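Local structure of 5-formaminoimidazole-4-carboxamide-1-(beta)-D-ribofuranosyl 5'-monophosphate synthetase (Methanocaldococcus jannaschii, 2R7L) at residues F41-D52 / V60-F70; P146-V155 / Y166-Y176. The protein catalyses the ATP- and formate-dependent formylation of AICAR to FAICAR, a step of purine biosynthesis, without using folates. One frame throughout, in Å; residues are numbered along the deposited sequence.

Contact 1 of 2, residues F41-D52 / V60-F70; sequences FSTVCITMKGRD and VADKFIYVDNF
Val44 meets Ile65 on one face of the parallel strand pair 43-47 and 63-66, and Thr47 meets Tyr66 on the other. With helix 53-57 between them, the strands form a beta-alpha-beta unit at the edge of a four-stranded parallel sheet, consistent with a Rossmann-like domain. Backbone bonds from Lys63, Cys45, Ile65, Thr47 and Val67 N-H groups fix the register. The threonine methyl gives the clearest orientation: Thr47 CG2 sits 3.7 Å from the Tyr66 ring centroid and 8° off its normal, a CH-pi contact. Thr47 OG1 is anti to the backbone N (chi1 -173°), which puts the methyl, not the hydroxyl, over the ring; the same methyl also meets Phe64 CD1 obliquely. Tyr66 OH donates to Asp52 OD2, which lies in the ring plane although the carboxylate plane is turned nearly at right angles to the ring; the modelled separation is so short that its exact length is doubtful. Further along, the Met48 chain, bent near its sulfur, places SD 4.0 Å from the Phe70 centroid, over the face but offset toward the rim, as a Met-aromatic contact. Phe70 CE1 in turn lies over one face of the Arg51 guanidinium, 3.5 Å from Arg51 CZ, with the planes 41° apart and therefore not stacked flat. Arg51, whose side chain is about 5 Å from bound AICAR, is held at NH1 by Tyr98 OH; Tyr98 also packs edge-to-face with Phe70. At the strand entrance Asp62 OD2 is gripped from opposite faces of its carboxylate plane, by Ser42 OG at 2.8 Å and by Thr43 N at 3.2 Å, while Asp62 OD1 is salt-bridged to Lys37. Thr43 OG1 works in both directions, donating to Val60 O at 3.0 Å and accepting from Asp62 N at 3.2 Å.

Contact 2 of 2, residues P146-V155 / Y166-Y176; sequences PEDIDGTVIV and YFIASSTEEFY. With ATP (adenosine-5'-triphosphate), chain E.
Pro146 pushes its ring onto Phe175: CG stands 3.6 Å from the Phe175 centroid and 15° off the normal, a CH-pi contact displaced toward the rim. Phe167 CZ lies over the opposite face, and Val155 CG1 comes in obliquely at 3.8 Å from Phe175 CE1, filling the angle between the two aromatic rings. This wedge joins the antiparallel hairpin of strands 153-156 and 167-169, part of the ATP-grasp fold, to the start of helix 172-184. The CB bond of Phe175 points toward segment 146-155, and with CG anti to the backbone N (chi1 178°) the ring lies between Pro146 and Phe167. Replacing Phe175 with an alanine would probably open a gap between Pro146, Val155 and Phe167 and leave the proline ring without its aromatic bed. On the same face of the hairpin, Val155 CB covers Phe167, 4.1 Å from that ring's centroid, with the two side chains lying alongside. Nearer the helix, Ile149 CG2 is a bump set against the backbone bend at Ser171, 3.7 Å from Ser171 CA; Ser171 OG caps the helix by accepting from Glu174 N. Thr172 OG1 donates to Pro146 O at 2.8 Å, Tyr176 OH reaches the syn lone pair of Glu147 OE2 at 2.6 Å, and one water links Ile149 O to Thr172 N. On the face that carries Ile154 and Ile168, Ile154 CD1 rests 3.7 Å from ATP N9; just before strand 167-169, Tyr166 OH donates to ATP O2A at 2.5 Å. Met247 of a neighbouring subunit packs against Thr152 and Ser170. Strand 197-200 pairs with 153-156 on the side away from 167-169, and its Ile198 touches Pro146, Ile149 and Phe175; further along helix 172-184, Lys178 and Leu182 pack on Phe167.

Overall arrangement
From the N terminus the chain passes through strand 20-24 and helix 29-38 before contact 1 closes a short excursion: seven residues, five of them in helix 53-57, separate its two segments. After a further 75 residues contact 2 opens, and its ten intervening residues, with 158-163 unmodelled, complete a hairpin. The contacts are in series, neither nested nor crossed. The centres of contact 1 and contact 2 lie about 45 Å apart, on opposite sides of the chain's centre. The nearest atoms of contact 1 and contact 2 are about 20 Å apart. Contact 1 joins the edge strand 63-66 to 43-47 in the parallel sheet, with Arg51 near bound AICAR; contact 2 ties an antiparallel sheet to helix 172-184 beside ATP.

Contact 1 of 2, residues F41-D52 / V60-F70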
loop_
_atom_site.group_PDB
_atom_site.type_symbol
_atom_site.label_atom_id
_atom_site.label_comp_id
_atom_site.label_asym_id
_atom_site.label_seq_id
_atom_site.Cartn_x
_atom_site.Cartn_y
_atom_site.Cartn_z
ATOM N N PHE A 41 9.724 9.059 13.410
ATOM C CA PHE A 41 10.688 9.344 14.459
ATOM C C PHE A 41 12.002 8.643 14.200
ATOM O O PHE A 41 12.041 7.589 13.570
ATOM C CB PHE A 41 10.162 8.892 15.822
ATOM C CG PHE A 41 9.000 9.682 16.316
ATOM C CD1 PHE A 41 9.195 10.815 17.086
ATOM C CD2 PHE A 41 7.709 9.283 16.027
ATOM C CE1 PHE A 41 8.111 11.543 17.556
ATOM C CE2 PHE A 41 6.628 10.002 16.486
ATOM C CZ PHE A 41 6.827 11.136 17.250
ATOM N N SER A 42 13.084 9.253 14.671
ATOM C CA SER A 42 14.330 8.539 14.836
ATOM C C SER A 42 14.267 7.886 16.227
ATOM O O SER A 42 13.694 8.453 17.153
ATOM C CB SER A 42 15.520 9.490 14.728
ATOM O OG SER A 42 16.733 8.763 14.637
ATOM N N THR A 43 14.833 6.691 16.362
ATOM C CA THR A 43 14.646 5.895 17.575
ATOM C C THR A 43 15.946 5.587 18.306
ATOM O O THR A 43 16.981 5.348 17.682
ATOM C CB THR A 43 14.002 4.546 17.253
ATOM O OG1 THR A 43 14.790 3.883 16.258
ATOM C CG2 THR A 43 12.579 4.724 16.748
ATOM N N VAL A 44 15.865 5.552 19.635
ATOM C CA VAL A 44 17.003 5.189 20.482
ATOM C C VAL A 44 16.706 3.910 21.272
ATOM O O VAL A 44 15.671 3.796 21.926
ATOM C CB VAL A 44 17.341 6.326 21.471
ATOM C CG1 VAL A 44 18.555 5.958 22.310
ATOM C CG2 VAL A 44 17.575 7.636 20.716
ATOM N N CYS A 45 17.619 2.953 21.205
ATOM C CA CYS A 45 17.456 1.693 21.908
ATOM C C CYS A 45 18.584 1.452 22.909
ATOM O O CYS A 45 19.742 1.303 22.523
ATOM C CB CYS A 45 17.420 0.548 20.904
ATOM S SG CYS A 45 17.243 -1.087 21.622
ATOM N N ILE A 46 18.245 1.405 24.195
ATOM C CA ILE A 46 19.221 0.999 25.202
ATOM C C ILE A 46 19.434 -0.510 25.127
ATOM O O ILE A 46 18.480 -1.288 25.225
ATOM C CB ILE A 46 18.785 1.389 26.615
ATOM C CG1 ILE A 46 18.387 2.860 26.653
ATOM C CG2 ILE A 46 19.905 1.109 27.605
ATOM C CD1 ILE A 46 17.919 3.326 28.009
ATOM N N THR A 47 20.682 -0.922 24.937
ATOM C CA THR A 47 20.999 -2.330 24.762
ATOM C C THR A 47 22.332 -2.691 25.441
ATOM O O THR A 47 22.900 -1.880 26.171
ATOM C CB THR A 47 21.022 -2.694 23.269
ATOM O OG1 THR A 47 21.183 -4.106 23.116
ATOM C CG2 THR A 47 22.164 -1.968 22.552
ATOM N N MET A 48 22.816 -3.910 25.216
ATOM C CA MET A 48 24.074 -4.358 25.802
ATOM C C MET A 48 24.643 -5.501 24.984
ATOM O O MET A 48 23.932 -6.115 24.189
ATOM C CB MET A 48 23.907 -4.772 27.280
ATOM C CG MET A 48 22.859 -5.858 27.555
ATOM S SD MET A 48 22.854 -6.480 29.265
ATOM C CE MET A 48 24.229 -7.626 29.179
ATOM N N LYS A 49 25.932 -5.770 25.158
ATOM C CA LYS A 49 26.572 -6.854 24.429
ATOM C C LYS A 49 25.877 -8.161 24.783
ATOM O O LYS A 49 25.548 -8.400 25.945
ATOM C CB LYS A 49 28.065 -6.931 24.759
ATOM C CG LYS A 49 28.868 -5.701 24.352
ATOM C CD LYS A 49 30.365 -5.966 24.451
ATOM C CE LYS A 49 31.177 -4.730 24.081
ATOM N NZ LYS A 49 32.652 -4.968 24.161
ATOM N N GLY A 50 25.648 -8.997 23.777
ATOM C CA GLY A 50 24.953 -10.260 23.974
ATOM C C GLY A 50 23.449 -10.204 23.750
ATOM O O GLY A 50 22.826 -11.234 23.486
ATOM N N ARG A 51 22.866 -9.010 23.855
ATOM C CA ARG A 51 21.416 -8.839 23.714
ATOM C C ARG A 51 20.991 -7.809 22.651
ATOM O O ARG A 51 19.847 -7.339 22.656
ATOM C CB ARG A 51 20.805 -8.466 25.065
ATOM C CG ARG A 51 20.970 -9.545 26.138
ATOM C CD ARG A 51 20.191 -9.205 27.397
ATOM N NE ARG A 51 18.742 -9.241 27.192
ATOM C CZ ARG A 51 17.846 -9.129 28.170
ATOM N NH1 ARG A 51 18.253 -8.980 29.427
ATOM N NH2 ARG A 51 16.548 -9.169 27.899
ATOM N N ASP A 52 21.902 -7.467 21.742
ATOM C CA ASP A 52 21.657 -6.388 20.780
ATOM C C ASP A 52 21.287 -6.880 19.386
ATOM O O ASP A 52 20.722 -6.130 18.590
ATOM C CB ASP A 52 22.851 -5.414 20.715
ATOM C CG ASP A 52 24.152 -6.097 20.331
ATOM O OD1 ASP A 52 24.251 -7.332 20.461
ATOM O OD2 ASP A 52 25.087 -5.390 19.903
ATOM N N VAL A 60 15.751 -1.646 13.554
ATOM C CA VAL A 60 14.619 -0.963 14.136
ATOM C C VAL A 60 15.076 0.219 14.987
ATOM O O VAL A 60 14.278 1.073 15.378
ATOM C CB VAL A 60 13.763 -2.005 14.928
ATOM C CG1 VAL A 60 13.955 -1.889 16.440
ATOM C CG2 VAL A 60 12.317 -1.917 14.524
ATOM N N ALA A 61 16.378 0.287 15.246
ATOM C CA ALA A 61 16.908 1.359 16.078
ATOM C C ALA A 61 17.956 2.165 15.329
ATOM O O ALA A 61 18.860 1.605 14.703
ATOM C CB ALA A 61 17.483 0.802 17.371
ATOM N N ASP A 62 17.826 3.485 15.398
ATOM C CA ASP A 62 18.753 4.371 14.711
ATOM C C ASP A 62 20.004 4.611 15.543
ATOM O O ASP A 62 21.109 4.624 15.011
ATOM C CB ASP A 62 18.079 5.701 14.380
ATOM C CG ASP A 62 16.994 5.560 13.328
ATOM O OD1 ASP A 62 17.127 4.700 12.428
ATOM O OD2 ASP A 62 16.009 6.323 13.401
ATOM N N LYS A 63 19.819 4.807 16.847
ATOM C CA LYS A 63 20.935 5.022 17.761
ATOM C C LYS A 63 20.907 3.976 18.877
ATOM O O LYS A 63 19.857 3.711 19.460
ATOM C CB LYS A 63 20.847 6.423 18.374
ATOM C CG LYS A 63 22.187 7.150 18.542
ATOM C CD LYS A 63 23.319 6.211 18.946
ATOM C CE LYS A 63 24.577 6.968 19.354
ATOM N NZ LYS A 63 24.473 7.502 20.742
ATOM N N PHE A 64 22.059 3.378 19.169
ATOM C CA PHE A 64 22.190 2.483 20.320
ATOM C C PHE A 64 22.930 3.162 21.466
ATOM O O PHE A 64 23.981 3.770 21.260
ATOM C CB PHE A 64 22.941 1.211 19.936
ATOM C CG PHE A 64 22.213 0.356 18.948
ATOM C CD1 PHE A 64 21.176 -0.466 19.357
ATOM C CD2 PHE A 64 22.557 0.379 17.605
ATOM C CE1 PHE A 64 20.501 -1.254 18.449
ATOM C CE2 PHE A 64 21.883 -0.407 16.689
ATOM C CZ PHE A 64 20.852 -1.226 17.114
ATOM N N ILE A 65 22.371 3.063 22.669
ATOM C CA ILE A 65 23.089 3.420 23.893
ATOM C C ILE A 65 23.422 2.140 24.647
ATOM O O ILE A 65 22.557 1.574 25.312
ATOM C CB ILE A 65 22.240 4.310 24.816
ATOM C CG1 ILE A 65 21.812 5.582 24.090
ATOM C CG2 ILE A 65 23.010 4.650 26.085
ATOM C CD1 ILE A 65 20.979 6.529 24.940
ATOM N N TYR A 66 24.662 1.671 24.522
ATOM C CA TYR A 66 25.099 0.463 25.216
ATOM C C TYR A 66 25.360 0.696 26.709
ATOM O O TYR A 66 25.965 1.694 27.098
ATOM C CB TYR A 66 26.354 -0.108 24.560
ATOM C CG TYR A 66 26.086 -0.869 23.291
ATOM C CD1 TYR A 66 26.129 -2.255 23.270
ATOM C CD2 TYR A 66 25.783 -0.203 22.109
ATOM C CE1 TYR A 66 25.879 -2.958 22.108
ATOM C CE2 TYR A 66 25.527 -0.898 20.941
ATOM C CZ TYR A 66 25.578 -2.274 20.947
ATOM O OH TYR A 66 25.323 -2.967 19.788
ATOM N N VAL A 67 24.882 -0.231 27.539
ATOM C CA VAL A 67 25.180 -0.227 28.971
ATOM C C VAL A 67 25.881 -1.529 29.350
ATOM O O VAL A 67 25.780 -2.524 28.634
ATOM C CB VAL A 67 23.913 -0.052 29.836
ATOM C CG1 VAL A 67 23.380 1.356 29.716
ATOM C CG2 VAL A 67 22.844 -1.081 29.460
ATOM N N ASP A 68 26.605 -1.519 30.466
ATOM C CA ASP A 68 27.310 -2.715 30.922
ATOM C C ASP A 68 26.320 -3.802 31.328
ATOM O O ASP A 68 26.493 -4.976 30.998
ATOM C CB ASP A 68 28.247 -2.379 32.084
ATOM C CG ASP A 68 29.551 -1.755 31.616
ATOM O OD1 ASP A 68 30.021 -0.802 32.274
ATOM O OD2 ASP A 68 30.100 -2.214 30.588
ATOM N N ASN A 69 25.282 -3.382 32.044
ATOM C CA ASN A 69 24.175 -4.237 32.447
ATOM C C ASN A 69 22.937 -3.362 32.458
ATOM O O ASN A 69 23.034 -2.166 32.747
ATOM C CB ASN A 69 24.414 -4.804 33.852
ATOM C CG ASN A 69 25.569 -5.790 33.900
ATOM O OD1 ASN A 69 25.454 -6.925 33.430
ATOM N ND2 ASN A 69 26.691 -5.363 34.476
ATOM N N PHE A 70 21.776 -3.942 32.159
ATOM C CA PHE A 70 20.554 -3.147 32.049
ATOM C C PHE A 70 20.248 -2.395 33.336
ATOM O O PHE A 70 19.423 -1.481 33.353
ATOM C CB PHE A 70 19.345 -3.999 31.644
ATOM C CG PHE A 70 19.324 -4.388 30.189
ATOM C CD1 PHE A 70 18.421 -5.333 29.727
ATOM C CD2 PHE A 70 20.216 -3.828 29.285
ATOM C CE1 PHE A 70 18.395 -5.700 28.391
ATOM C CE2 PHE A 70 20.194 -4.194 27.946
ATOM C CZ PHE A 70 19.285 -5.130 27.501
#

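Contact 2 of 2, residues P146-V155 / Y166-Y176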
loop_
_atom_site.group_PDB
_atom_site.type_symbol
_atom_site.label_atom_id
_atom_site.label_comp_id
_atom_site.label_asym_id
_atom_site.label_seq_id
_atom_site.Cartn_x
_atom_site.Cartn_y
_atom_site.Cartn_z
ATOM N N PRO A 146 -5.652 -20.393 54.009
ATOM C CA PRO A 146 -5.864 -21.763 53.553
ATOM C C PRO A 146 -7.113 -22.422 54.145
ATOM O O PRO A 146 -7.677 -23.330 53.537
ATOM C CB PRO A 146 -4.607 -22.487 54.029
ATOM C CG PRO A 146 -3.563 -21.432 54.078
ATOM C CD PRO A 146 -4.262 -20.158 54.441
ATOM N N GLU A 147 -7.553 -21.957 55.311
ATOM C CA GLU A 147 -8.734 -22.529 55.966
ATOM C C GLU A 147 -10.054 -22.088 55.330
ATOM O O GLU A 147 -11.106 -22.666 55.606
ATOM C CB GLU A 147 -8.727 -22.225 57.474
ATOM C CG GLU A 147 -7.824 -23.149 58.296
ATOM C CD GLU A 147 -6.349 -23.009 57.937
ATOM O OE1 GLU A 147 -5.898 -21.870 57.689
ATOM O OE2 GLU A 147 -5.634 -24.037 57.906
ATOM N N ASP A 148 -10.000 -21.075 54.470
ATOM C CA ASP A 148 -11.210 -20.543 53.853
ATOM C C ASP A 148 -11.543 -21.210 52.512
ATOM O O ASP A 148 -12.594 -20.940 51.925
ATOM C CB ASP A 148 -11.101 -19.027 53.688
ATOM C CG ASP A 148 -11.169 -18.289 55.015
ATOM O OD1 ASP A 148 -12.189 -18.436 55.727
ATOM O OD2 ASP A 148 -10.208 -17.555 55.342
ATOM N N ILE A 149 -10.653 -22.086 52.046
ATOM C CA ILE A 149 -10.816 -22.758 50.758
ATOM C C ILE A 149 -12.084 -23.604 50.746
ATOM O O ILE A 149 -12.240 -24.510 51.564
ATOM C CB ILE A 149 -9.623 -23.687 50.435
ATOM C CG1 ILE A 149 -8.367 -22.903 50.062
ATOM C CG2 ILE A 149 -9.969 -24.590 49.269
ATOM C CD1 ILE A 149 -8.183 -21.615 50.792
ATOM N N ASP A 150 -12.989 -23.307 49.821
ATOM C CA ASP A 150 -14.233 -24.059 49.688
ATOM C C ASP A 150 -14.454 -24.452 48.231
ATOM O O ASP A 150 -15.526 -24.918 47.851
ATOM C CB ASP A 150 -15.411 -23.225 50.191
ATOM C CG ASP A 150 -15.600 -21.940 49.400
ATOM O OD1 ASP A 150 -14.809 -21.689 48.466
ATOM O OD2 ASP A 150 -16.538 -21.178 49.710
ATOM N N GLY A 151 -13.431 -24.241 47.414
ATOM C CA GLY A 151 -13.496 -24.582 46.000
ATOM C C GLY A 151 -12.093 -24.723 45.459
ATOM O O GLY A 151 -11.136 -24.820 46.224
ATOM N N THR A 152 -11.960 -24.736 44.140
ATOM C CA THR A 152 -10.643 -24.803 43.538
ATOM C C THR A 152 -10.025 -23.409 43.569
ATOM O O THR A 152 -10.688 -22.410 43.276
ATOM C CB THR A 152 -10.695 -25.367 42.104
ATOM O OG1 THR A 152 -11.385 -26.621 42.122
ATOM C CG2 THR A 152 -9.292 -25.592 41.557
ATOM N N VAL A 153 -8.763 -23.338 43.968
ATOM C CA VAL A 153 -8.090 -22.060 44.063
ATOM C C VAL A 153 -6.732 -22.138 43.395
ATOM O O VAL A 153 -6.176 -23.227 43.225
ATOM C CB VAL A 153 -7.906 -21.602 45.537
ATOM C CG1 VAL A 153 -9.249 -21.311 46.186
ATOM C CG2 VAL A 153 -7.131 -22.633 46.334
ATOM N N ILE A 154 -6.208 -20.979 43.007
ATOM C CA ILE A 154 -4.823 -20.892 42.573
ATOM C C ILE A 154 -4.065 -20.096 43.626
ATOM O O ILE A 154 -4.597 -19.144 44.202
ATOM C CB ILE A 154 -4.684 -20.251 41.159
ATOM C CG1 ILE A 154 -3.224 -20.259 40.693
ATOM C CG2 ILE A 154 -5.256 -18.850 41.148
ATOM C CD1 ILE A 154 -3.049 -20.002 39.197
ATOM N N VAL A 155 -2.833 -20.503 43.900
ATOM C CA VAL A 155 -2.053 -19.847 44.938
ATOM C C VAL A 155 -0.784 -19.242 44.358
ATOM O O VAL A 155 0.040 -19.947 43.773
ATOM C CB VAL A 155 -1.704 -20.812 46.100
ATOM C CG1 VAL A 155 -1.115 -20.033 47.259
ATOM C CG2 VAL A 155 -2.948 -21.568 46.554
ATOM N N TYR A 166 3.684 -21.364 41.653
ATOM C CA TYR A 166 2.231 -21.464 41.764
ATOM C C TYR A 166 1.754 -22.898 41.998
ATOM O O TYR A 166 2.456 -23.861 41.678
ATOM C CB TYR A 166 1.576 -20.919 40.488
ATOM C CG TYR A 166 1.709 -19.420 40.286
ATOM C CD1 TYR A 166 2.785 -18.714 40.818
ATOM C CD2 TYR A 166 0.771 -18.715 39.542
ATOM C CE1 TYR A 166 2.910 -17.345 40.634
ATOM C CE2 TYR A 166 0.887 -17.345 39.347
ATOM C CZ TYR A 166 1.960 -16.666 39.895
ATOM O OH TYR A 166 2.085 -15.305 39.709
ATOM N N PHE A 167 0.560 -23.037 42.566
ATOM C CA PHE A 167 -0.099 -24.344 42.620
ATOM C C PHE A 167 -1.606 -24.228 42.764
ATOM O O PHE A 167 -2.134 -23.166 43.115
ATOM C CB PHE A 167 0.517 -25.279 43.688
ATOM C CG PHE A 167 0.274 -24.849 45.117
ATOM C CD1 PHE A 167 1.288 -24.255 45.856
ATOM C CD2 PHE A 167 -0.958 -25.073 45.732
ATOM C CE1 PHE A 167 1.074 -23.874 47.174
ATOM C CE2 PHE A 167 -1.181 -24.691 47.048
ATOM C CZ PHE A 167 -0.163 -24.090 47.770
ATOM N N ILE A 168 -2.288 -25.326 42.463
ATOM C CA ILE A 168 -3.744 -25.403 42.531
ATOM C C ILE A 168 -4.153 -26.265 43.725
ATOM O O ILE A 168 -3.539 -27.300 43.991
ATOM C CB ILE A 168 -4.318 -26.046 41.247
ATOM C CG1 ILE A 168 -3.934 -25.212 40.019
ATOM C CG2 ILE A 168 -5.837 -26.235 41.360
ATOM C CD1 ILE A 168 -4.155 -25.918 38.704
ATOM N N ALA A 169 -5.189 -25.839 44.440
ATOM C CA ALA A 169 -5.678 -26.594 45.582
ATOM C C ALA A 169 -7.193 -26.638 45.578
ATOM O O ALA A 169 -7.845 -25.685 45.160
ATOM C CB ALA A 169 -5.161 -25.986 46.884
ATOM N N SER A 170 -7.760 -27.748 46.043
ATOM C CA SER A 170 -9.213 -27.857 46.163
ATOM C C SER A 170 -9.690 -28.041 47.610
ATOM O O SER A 170 -10.888 -28.190 47.858
ATOM C CB SER A 170 -9.764 -28.964 45.259
ATOM O OG SER A 170 -9.786 -28.551 43.898
ATOM N N SER A 171 -8.754 -28.007 48.555
ATOM C CA SER A 171 -9.083 -28.067 49.980
ATOM C C SER A 171 -7.953 -27.494 50.821
ATOM O O SER A 171 -6.830 -27.314 50.338
ATOM C CB SER A 171 -9.357 -29.507 50.423
ATOM O OG SER A 171 -8.202 -30.318 50.257
ATOM N N THR A 172 -8.250 -27.223 52.088
ATOM C CA THR A 172 -7.232 -26.777 53.030
ATOM C C THR A 172 -6.119 -27.814 53.128
ATOM O O THR A 172 -4.933 -27.480 53.068
ATOM C CB THR A 172 -7.836 -26.530 54.421
ATOM O OG1 THR A 172 -8.956 -25.645 54.304
ATOM C CG2 THR A 172 -6.802 -25.910 55.349
ATOM N N GLU A 173 -6.515 -29.076 53.265
ATOM C CA GLU A 173 -5.572 -30.186 53.337
ATOM C C GLU A 173 -4.613 -30.185 52.153
ATOM O O GLU A 173 -3.391 -30.288 52.325
ATOM C CB GLU A 173 -6.325 -31.518 53.399
ATOM C CG GLU A 173 -5.427 -32.741 53.295
ATOM C CD GLU A 173 -6.194 -34.050 53.405
ATOM O OE1 GLU A 173 -7.420 -34.052 53.152
ATOM O OE2 GLU A 173 -5.565 -35.077 53.747
ATOM N N GLU A 174 -5.169 -30.075 50.949
ATOM C CA GLU A 174 -4.350 -30.070 49.743
ATOM C C GLU A 174 -3.384 -28.888 49.717
ATOM O O GLU A 174 -2.229 -29.025 49.311
ATOM C CB GLU A 174 -5.220 -30.066 48.493
ATOM C CG GLU A 174 -4.418 -29.917 47.223
ATOM C CD GLU A 174 -5.152 -30.430 46.008
ATOM O OE1 GLU A 174 -6.365 -30.150 45.872
ATOM O OE2 GLU A 174 -4.504 -31.113 45.188
ATOM N N PHE A 175 -3.853 -27.728 50.169
ATOM C CA PHE A 175 -2.989 -26.560 50.244
ATOM C C PHE A 175 -1.674 -26.873 50.966
ATOM O O PHE A 175 -0.596 -26.537 50.472
ATOM C CB PHE A 175 -3.705 -25.388 50.924
ATOM C CG PHE A 175 -2.844 -24.165 51.075
ATOM C CD1 PHE A 175 -3.022 -23.067 50.246
ATOM C CD2 PHE A 175 -1.842 -24.118 52.033
ATOM C CE1 PHE A 175 -2.224 -21.947 50.378
ATOM C CE2 PHE A 175 -1.037 -23.002 52.165
ATOM C CZ PHE A 175 -1.229 -21.913 51.337
ATOM N N TYR A 176 -1.761 -27.514 52.133
ATOM C CA TYR A 176 -0.560 -27.796 52.927
ATOM C C TYR A 176 0.268 -28.936 52.349
ATOM O O TYR A 176 1.500 -28.915 52.408
ATOM C CB TYR A 176 -0.907 -28.072 54.394
ATOM C CG TYR A 176 -1.517 -26.890 55.108
ATOM C CD1 TYR A 176 -0.774 -25.749 55.362
ATOM C CD2 TYR A 176 -2.837 -26.918 55.526
ATOM C CE1 TYR A 176 -1.328 -24.663 56.009
ATOM C CE2 TYR A 176 -3.400 -25.835 56.176
ATOM C CZ TYR A 176 -2.639 -24.710 56.414
ATOM O OH TYR A 176 -3.195 -23.628 57.072
HETATM P PG ATP E . 2.617 -12.456 33.433
HETATM O O1G ATP E . 3.275 -11.095 33.377
HETATM O O2G ATP E . 1.286 -12.536 32.712
HETATM O O3G ATP E . 3.559 -13.594 33.116
HETATM P PB ATP E . 1.078 -11.865 35.759
HETATM O O1B ATP E . 0.555 -10.774 34.858
HETATM O O2B ATP E . 1.563 -11.488 37.141
HETATM O O3B ATP E . 2.271 -12.659 35.006
HETATM P PA ATP E . -0.291 -14.020 37.087
HETATM O O1A ATP E . -1.349 -13.504 38.028
HETATM O O2A ATP E . 1.065 -14.456 37.574
HETATM O O3A ATP E . -0.118 -12.946 35.885
HETATM O "O5'" ATP E . -0.940 -15.255 36.300
HETATM C "C5'" ATP E . -0.096 -16.177 35.630
HETATM C "C4'" ATP E . -0.983 -17.218 34.968
HETATM O "O4'" ATP E . -1.656 -18.003 35.958
HETATM C "C3'" ATP E . -2.085 -16.601 34.125
HETATM O "O3'" ATP E . -1.648 -16.316 32.793
HETATM C "C2'" ATP E . -3.167 -17.663 34.163
HETATM O "O2'" ATP E . -2.937 -18.643 33.152
HETATM C "C1'" ATP E . -2.984 -18.317 35.527
HETATM N N9 ATP E . -3.932 -17.682 36.461
HETATM C C8 ATP E . -3.687 -16.557 37.160
HETATM N N7 ATP E . -4.757 -16.217 37.919
HETATM C C5 ATP E . -5.707 -17.150 37.721
HETATM C C6 ATP E . -7.075 -17.396 38.229
HETATM N N6 ATP E . -7.658 -16.555 39.118
HETATM N N1 ATP E . -7.724 -18.479 37.758
HETATM C C2 ATP E . -7.156 -19.322 36.866
HETATM N N3 ATP E . -5.917 -19.163 36.373
HETATM C C4 ATP E . -5.163 -18.108 36.747
HETATM O O HOH W 1 -11.166 -27.108 52.225
#